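PDB 6NST: branched-chain-amino-acid aminotransferase from Pseudomonas aeruginosa, which catalyses the reversible, pyridoxal 5'-phosphate-dependent transfer of the amino group between leucine, isoleucine or valine and 2-oxoglutarate. Local coordinates for residues 44-53 with 288-296; 73-84 with 116-124. The protein carries 1 engineered substitution. One frame throughout, in Å; residues are numbered along the deposited sequence.

Contact 1: 44-53 with 288-296; sequences YDTPQGTAIF and YFDLVSGKT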
# COMPACT_ATOMS: atom_id res chain seq x y z
N TYR A 44 -32.84 -0.29 27.91
CA TYR A 44 -33.99 -1.06 27.48
C TYR A 44 -34.99 -1.22 28.61
O TYR A 44 -34.66 -1.13 29.80
CB TYR A 44 -33.57 -2.45 26.97
CG TYR A 44 -32.88 -2.42 25.63
CD1 TYR A 44 -33.61 -2.49 24.45
CD2 TYR A 44 -31.50 -2.31 25.55
CE1 TYR A 44 -32.98 -2.46 23.23
CE2 TYR A 44 -30.86 -2.29 24.33
CZ TYR A 44 -31.60 -2.36 23.17
OH TYR A 44 -30.97 -2.33 21.95
N ASP A 45 -36.24 -1.47 28.23
CA ASP A 45 -37.32 -1.76 29.17
C ASP A 45 -37.27 -3.24 29.52
O ASP A 45 -37.60 -4.09 28.69
CB ASP A 45 -38.66 -1.37 28.56
CG ASP A 45 -39.82 -1.60 29.51
OD1 ASP A 45 -39.59 -1.71 30.73
OD2 ASP A 45 -40.97 -1.67 29.03
N THR A 46 -36.85 -3.55 30.74
CA THR A 46 -36.72 -4.92 31.22
C THR A 46 -37.77 -5.22 32.29
O THR A 46 -38.34 -4.30 32.88
CB THR A 46 -35.32 -5.16 31.80
OG1 THR A 46 -35.25 -4.60 33.11
CG2 THR A 46 -34.26 -4.52 30.91
N PRO A 47 -38.05 -6.50 32.55
CA PRO A 47 -39.01 -6.82 33.62
C PRO A 47 -38.62 -6.25 34.97
O PRO A 47 -39.50 -5.95 35.79
CB PRO A 47 -39.00 -8.36 33.64
CG PRO A 47 -38.63 -8.74 32.25
CD PRO A 47 -37.65 -7.70 31.79
N GLN A 48 -37.32 -6.07 35.23
CA GLN A 48 -36.85 -5.48 36.48
C GLN A 48 -36.84 -3.95 36.44
O GLN A 48 -36.55 -3.32 37.46
CB GLN A 48 -35.45 -5.99 36.81
CG GLN A 48 -35.30 -7.50 36.73
CD GLN A 48 -36.24 -8.23 37.67
OE1 GLN A 48 -37.32 -8.67 37.26
NE2 GLN A 48 -35.84 -8.36 38.92
N GLY A 49 -37.14 -3.35 35.29
CA GLY A 49 -37.11 -1.91 35.13
C GLY A 49 -36.20 -1.50 33.99
O GLY A 49 -35.55 -2.32 33.34
N THR A 50 -36.18 -0.19 33.74
CA THR A 50 -35.29 0.35 32.72
C THR A 50 -33.84 0.06 33.09
O THR A 50 -33.38 0.44 34.17
CB THR A 50 -35.51 1.86 32.57
OG1 THR A 50 -36.87 2.10 32.18
CG2 THR A 50 -34.58 2.43 31.51
N ALA A 51 -33.13 -0.63 32.21
CA ALA A 51 -31.78 -1.08 32.49
C ALA A 51 -30.85 -0.74 31.33
O ALA A 51 -31.22 -0.88 30.16
CB ALA A 51 -31.74 -2.59 32.76
N ILE A 52 -29.64 -0.29 31.68
CA ILE A 52 -28.61 -0.00 30.69
C ILE A 52 -27.88 -1.29 30.35
O ILE A 52 -27.47 -2.04 31.25
CB ILE A 52 -27.64 1.06 31.22
CG1 ILE A 52 -28.37 2.39 31.45
CG2 ILE A 52 -26.48 1.25 30.26
CD1 ILE A 52 -27.50 3.46 32.06
N PHE A 53 -27.71 -1.56 29.06
CA PHE A 53 -27.08 -2.79 28.60
C PHE A 53 -25.57 -2.59 28.55
O PHE A 53 -25.07 -1.74 27.80
CB PHE A 53 -27.61 -3.21 27.23
CG PHE A 53 -27.02 -4.49 26.73
CD1 PHE A 53 -27.31 -5.69 27.34
CD2 PHE A 53 -26.16 -4.49 25.64
CE1 PHE A 53 -26.77 -6.87 26.89
CE2 PHE A 53 -25.61 -5.67 25.18
CZ PHE A 53 -25.91 -6.86 25.80
N TYR A 288 -30.16 -11.80 21.07
CA TYR A 288 -29.70 -10.48 21.49
C TYR A 288 -30.84 -9.64 22.04
O TYR A 288 -30.67 -8.94 23.04
CB TYR A 288 -29.01 -9.77 20.32
CG TYR A 288 -28.50 -8.39 20.69
CD1 TYR A 288 -27.30 -8.24 21.37
CD2 TYR A 288 -29.22 -7.25 20.36
CE1 TYR A 288 -26.83 -6.98 21.72
CE2 TYR A 288 -28.76 -5.99 20.70
CZ TYR A 288 -27.56 -5.86 21.38
OH TYR A 288 -27.10 -4.61 21.72
N PHE A 289 -32.01 -9.69 21.40
CA PHE A 289 -33.15 -8.93 21.89
C PHE A 289 -33.64 -9.46 23.23
O PHE A 289 -34.02 -8.68 24.12
CB PHE A 289 -34.28 -8.94 20.86
CG PHE A 289 -34.15 -7.88 19.80
CD1 PHE A 289 -34.90 -6.72 19.87
CD2 PHE A 289 -33.28 -8.05 18.74
CE1 PHE A 289 -34.78 -5.75 18.90
CE2 PHE A 289 -33.16 -7.09 17.76
CZ PHE A 289 -33.91 -5.93 17.84
N ASP A 290 -33.66 -10.79 23.40
CA ASP A 290 -34.01 -11.36 24.69
C ASP A 290 -33.04 -10.94 25.78
O ASP A 290 -33.44 -10.74 26.93
CB ASP A 290 -34.06 -12.89 24.60
CG ASP A 290 -35.22 -13.38 23.76
OD1 ASP A 290 -36.11 -12.57 23.43
OD2 ASP A 290 -35.24 -14.59 23.43
N LEU A 291 -31.76 -10.79 25.43
CA LEU A 291 -30.75 -10.44 26.42
C LEU A 291 -30.90 -8.98 26.86
O LEU A 291 -30.92 -8.68 28.06
CB LEU A 291 -29.36 -10.70 25.86
CG LEU A 291 -28.18 -10.40 26.79
CD1 LEU A 291 -28.17 -11.37 27.96
CD2 LEU A 291 -26.87 -10.45 26.01
N VAL A 292 -30.99 -8.06 25.90
CA VAL A 292 -30.99 -6.64 26.25
C VAL A 292 -32.31 -6.24 26.91
O VAL A 292 -32.33 -5.33 27.75
CB VAL A 292 -30.70 -5.78 25.00
CG1 VAL A 292 -29.36 -6.16 24.40
CG2 VAL A 292 -31.82 -5.91 23.97
N SER A 293 -33.41 -6.90 26.57
CA SER A 293 -34.72 -6.56 27.11
C SER A 293 -35.05 -7.31 28.39
O SER A 293 -36.13 -7.10 28.96
CB SER A 293 -35.81 -6.81 26.07
OG SER A 293 -35.97 -8.20 25.83
N GLY A 294 -34.16 -8.18 28.86
CA GLY A 294 -34.39 -8.90 30.10
C GLY A 294 -35.37 -10.05 30.01
O GLY A 294 -35.74 -10.60 31.06
N LYS A 295 -35.81 -10.43 28.81
CA LYS A 295 -36.67 -11.61 28.68
C LYS A 295 -35.94 -12.88 29.10
O LYS A 295 -36.59 -13.86 29.47
CB LYS A 295 -37.19 -11.73 27.25
CG LYS A 295 -38.08 -10.58 26.82
CD LYS A 295 -38.56 -10.74 25.39
CE LYS A 295 -39.41 -9.56 24.96
NZ LYS A 295 -39.90 -9.70 23.56
N THR A 296 -34.61 -12.88 29.03
CA THR A 296 -33.77 -13.94 29.56
C THR A 296 -32.98 -13.38 30.74
O THR A 296 -32.37 -12.32 30.62
CB THR A 296 -32.82 -14.48 28.49
OG1 THR A 296 -33.58 -14.96 27.37
CG2 THR A 296 -31.98 -15.62 29.05
O HOH W 1 -30.44 -3.66 29.12
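The rings of Tyr44 and Phe53 each take one methyl of Val292 on a face. Val292 CG2 stands over the middle of the Tyr44 ring, 3.6 Å from its centroid, and Val292 CG1 lies 3.5 Å from the centroid of the Phe53 ring, only 6° off its normal. Both are CH-pi contacts, and the valine is wedged between the two rings. With chi1 at -58°, CG1 sits beside the backbone N and CG2 between N and the carbonyl carbon, which splits the methyls between the rings. At the edge of Phe53, near the ring plane, Leu291 CD2 comes within 3.7 Å of CE1. Tyr288 meets the same ring obliquely, its CE1 3.9 Å from Phe53 CE2 and the two planes at 82°.

Past the rings the helix ends, and backbone takes over. Gly294, with positive phi, brings its CA to 4.7 Å from Thr46 CA. Thr46 CA directs its hydrogen at Ser293 O (3.2 Å), a CH-O contact, while Pro47 CD packs on the same oxygen. Ser293 OG donates a hydrogen bond to Phe289 O (2.6 Å), and Ser293 N binds the same oxygen from the opposite face of the carbonyl plane. One water donates to both Ala51 O and Val292 O, bridging strand and helix end.

Thr46 to Gly49 form a type I turn in the hairpin linking strands 36-46 and 51-53. Docking of helix 279-292 against this hairpin joins the two domains of the class-IV aminotransferase fold, the hairpin belonging to the small domain's antiparallel sheet, the helix to the large domain.

Contact 2: 73-84 with 116-124; sequences IPYSRDEINEAT and LKVHVIIAA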
# COMPACT_ATOMS: atom_id res chain seq x y z
N ILE A 73 -10.00 12.35 31.56
CA ILE A 73 -11.38 12.56 31.99
C ILE A 73 -11.36 13.05 33.44
O ILE A 73 -10.80 12.37 34.31
CB ILE A 73 -12.22 11.28 31.85
CG1 ILE A 73 -12.19 10.79 30.40
CG2 ILE A 73 -13.65 11.53 32.31
CD1 ILE A 73 -12.96 9.50 30.19
N PRO A 74 -11.97 14.20 33.75
CA PRO A 74 -11.91 14.73 35.11
C PRO A 74 -12.81 13.99 36.09
O PRO A 74 -13.01 14.44 37.22
CB PRO A 74 -12.35 16.19 34.95
CG PRO A 74 -12.38 16.44 33.46
CD PRO A 74 -12.67 15.12 32.84
N TYR A 75 -13.37 12.87 35.65
CA TYR A 75 -14.27 12.08 36.46
C TYR A 75 -13.88 10.61 36.36
O TYR A 75 -13.23 10.19 35.40
CB TYR A 75 -15.74 12.28 36.04
CG TYR A 75 -16.13 13.74 36.03
CD1 TYR A 75 -16.50 14.38 37.20
CD2 TYR A 75 -16.10 14.48 34.85
CE1 TYR A 75 -16.84 15.72 37.21
CE2 TYR A 75 -16.44 15.81 34.85
CZ TYR A 75 -16.80 16.43 36.03
OH TYR A 75 -17.14 17.76 36.03
N SER A 76 -14.27 9.85 37.37
CA SER A 76 -13.93 8.44 37.42
C SER A 76 -15.00 7.60 36.75
O SER A 76 -16.08 8.08 36.39
CB SER A 76 -13.74 8.00 38.87
OG SER A 76 -14.95 8.18 39.60
N ARG A 77 -14.70 6.31 36.58
CA ARG A 77 -15.66 5.40 35.97
C ARG A 77 -16.93 5.29 36.81
O ARG A 77 -18.03 5.23 36.26
CB ARG A 77 -15.02 4.03 35.76
CG ARG A 77 -13.89 4.04 34.74
CD ARG A 77 -13.21 2.69 34.66
NE ARG A 77 -12.19 2.67 33.61
CZ ARG A 77 -10.96 3.16 33.75
NH1 ARG A 77 -10.59 3.72 34.89
NH2 ARG A 77 -10.11 3.09 32.74
N ASP A 78 -16.79 5.27 38.13
CA ASP A 78 -17.97 5.15 38.99
C ASP A 78 -18.87 6.37 38.86
O ASP A 78 -20.10 6.24 38.89
CB ASP A 78 -17.55 4.94 40.45
CG ASP A 78 -18.74 4.71 41.37
OD1 ASP A 78 -19.34 3.62 41.30
OD2 ASP A 78 -19.06 5.62 42.16
N GLU A 79 -18.29 7.56 38.71
CA GLU A 79 -19.10 8.75 38.50
C GLU A 79 -19.79 8.71 37.14
O GLU A 79 -20.96 9.08 37.02
CB GLU A 79 -18.25 10.01 38.62
CG GLU A 79 -17.52 10.15 39.94
CD GLU A 79 -16.79 11.47 40.06
OE1 GLU A 79 -17.46 12.50 40.26
OE2 GLU A 79 -15.55 11.47 39.92
N ILE A 80 -19.08 8.25 36.11
CA ILE A 80 -19.66 8.19 34.77
C ILE A 80 -20.78 7.16 34.72
O ILE A 80 -21.84 7.41 34.13
CB ILE A 80 -18.57 7.91 33.72
CG1 ILE A 80 -17.58 9.07 33.68
CG2 ILE A 80 -19.19 7.70 32.35
CD1 ILE A 80 -18.22 10.41 33.43
N ASN A 81 -20.57 5.99 35.34
CA ASN A 81 -21.63 5.00 35.42
C ASN A 81 -22.85 5.56 36.14
O ASN A 81 -23.99 5.36 35.70
CB ASN A 81 -21.13 3.74 36.13
CG ASN A 81 -20.07 3.00 35.35
OD1 ASN A 81 -20.35 2.42 34.30
ND2 ASN A 81 -18.84 3.01 35.86
N GLU A 82 -22.63 6.28 37.23
CA GLU A 82 -23.74 6.87 37.97
C GLU A 82 -24.40 7.99 37.17
O GLU A 82 -25.63 8.13 37.17
CB GLU A 82 -23.25 7.39 39.32
CG GLU A 82 -24.28 7.30 40.43
CD GLU A 82 -24.63 5.87 40.78
OE1 GLU A 82 -23.76 4.98 40.61
OE2 GLU A 82 -25.77 5.63 41.23
N ALA A 83 -23.60 8.80 36.47
CA ALA A 83 -24.16 9.88 35.67
C ALA A 83 -24.93 9.34 34.48
O ALA A 83 -25.96 9.91 34.09
CB ALA A 83 -23.05 10.82 35.20
N THR A 84 -24.45 8.25 33.88
CA THR A 84 -25.16 7.65 32.75
C THR A 84 -26.54 7.16 33.18
O THR A 84 -27.53 7.34 32.45
CB THR A 84 -24.34 6.51 32.17
OG1 THR A 84 -23.02 6.97 31.89
CG2 THR A 84 -24.98 6.00 30.88
N LEU A 116 -5.90 23.02 27.71
CA LEU A 116 -7.28 22.74 27.38
C LEU A 116 -7.97 22.02 28.53
O LEU A 116 -7.42 21.08 29.12
CB LEU A 116 -7.37 21.89 26.11
CG LEU A 116 -6.87 22.55 24.83
CD1 LEU A 116 -6.93 21.58 23.66
CD2 LEU A 116 -7.67 23.80 24.54
N LYS A 117 -9.19 22.45 28.85
CA LYS A 117 -9.99 21.81 29.87
C LYS A 117 -10.87 20.74 29.24
O LYS A 117 -11.40 20.91 28.14
CB LYS A 117 -10.86 22.84 30.60
CG LYS A 117 -11.57 22.29 31.83
CD LYS A 117 -12.35 23.39 32.55
CE LYS A 117 -13.06 22.85 33.78
NZ LYS A 117 -14.04 21.79 33.43
N VAL A 118 -11.01 19.62 29.95
CA VAL A 118 -11.82 18.49 29.50
C VAL A 118 -13.21 18.62 30.11
O VAL A 118 -13.35 18.74 31.33
CB VAL A 118 -11.17 17.15 29.89
CG1 VAL A 118 -12.04 16.00 29.44
CG2 VAL A 118 -9.78 17.04 29.29
N HIS A 119 -14.23 18.60 29.25
CA HIS A 119 -15.62 18.62 29.67
C HIS A 119 -16.28 17.30 29.30
O HIS A 119 -15.88 16.63 28.35
CB HIS A 119 -16.38 19.78 29.02
CG HIS A 119 -15.81 21.13 29.33
ND1 HIS A 119 -16.44 22.03 30.15
CD2 HIS A 119 -14.65 21.72 28.94
CE1 HIS A 119 -15.71 23.13 30.25
NE2 HIS A 119 -14.62 22.96 29.53
N VAL A 120 -17.31 16.93 30.06
CA VAL A 120 -18.03 15.68 29.85
C VAL A 120 -19.53 15.97 29.88
O VAL A 120 -20.01 16.66 30.78
CB VAL A 120 -17.68 14.63 30.92
CG1 VAL A 120 -18.45 13.34 30.68
CG2 VAL A 120 -16.18 14.36 30.93
N ILE A 121 -20.26 15.45 28.89
CA ILE A 121 -21.71 15.56 28.85
C ILE A 121 -22.31 14.19 28.59
O ILE A 121 -21.75 13.37 27.86
CB ILE A 121 -22.21 16.57 27.79
CG1 ILE A 121 -21.64 16.23 26.41
CG2 ILE A 121 -21.85 17.98 28.20
CD1 ILE A 121 -22.64 15.54 25.49
N ILE A 122 -23.47 13.94 29.21
CA ILE A 122 -24.18 12.68 29.01
C ILE A 122 -25.65 12.98 28.76
O ILE A 122 -26.40 13.28 29.70
CB ILE A 122 -24.01 11.72 30.20
CG1 ILE A 122 -22.52 11.49 30.49
CG2 ILE A 122 -24.70 10.39 29.91
CD1 ILE A 122 -22.26 10.61 31.68
N ALA A 123 -26.07 12.90 27.51
CA ALA A 123 -27.44 13.17 27.10
C ALA A 123 -28.15 11.87 26.76
O ALA A 123 -27.55 10.97 26.17
CB ALA A 123 -27.48 14.13 25.91
N ALA A 124 -29.43 11.79 27.12
CA ALA A 124 -30.24 10.61 26.87
C ALA A 124 -31.60 11.03 26.34
O ALA A 124 -32.24 11.93 26.90
CB ALA A 124 -30.40 9.76 28.14
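Ile73 reaches Val120 with its CG2 branch, 4.0 Å from Val120 CG2, the two side chains crossing at about a right angle. Pro74 crosses Val118 obliquely: its CD packs 3.6 Å from Val118 CG1, while CG rests against Val118 O. Tyr75 then turns the edge of its ring to Val120, CD2 being 3.9 Å from CG2, and meets Trp11 of the adjoining strand edge-to-face. Ser76 is the N-cap residue; its backbone N donates to Glu79 OE2, met from above the carboxylate plane, as the chain enters helix 77-89. From here the contact is the helix-on-sheet packing of the small alpha/beta domain of class-IV aminotransferases, the helix segment running at 29° to strand segment 118-124 with their axes 9.4 Å apart. Ile80 points CD1 tip to tip at Val120 CG1. One turn later Ala83 CB meets Ile122 CD1 at 3.6 Å, a short side chain accommodating a long one. Thr84 OG1 touches that same CD1, yet its polar need is met within the helix: with chi1 at -52° the hydroxyl lies beside its own backbone N and donates to Ile80 O at 2.6 Å.

How the contacts relate
Both contacts draw on the seven-stranded antiparallel sheet, and their centres lie about 24 Å apart. Within it, strand 118-126 of contact 2 is separated from the hairpin strands 36-46 and 51-53 of contact 1 by strand 96-104, and helix 77-89 reaches both places. The segments of contact 2 both fall between those of contact 1 along the chain. The two contacts touch directly where Ile52 CD1 packs on Thr84 CG2 at 3.8 Å. Lys160, by similarity the attachment point of the cofactor but unmodified here, has its side chain about 11 Å from those of Tyr288 in contact 1 and Ile73 in contact 2.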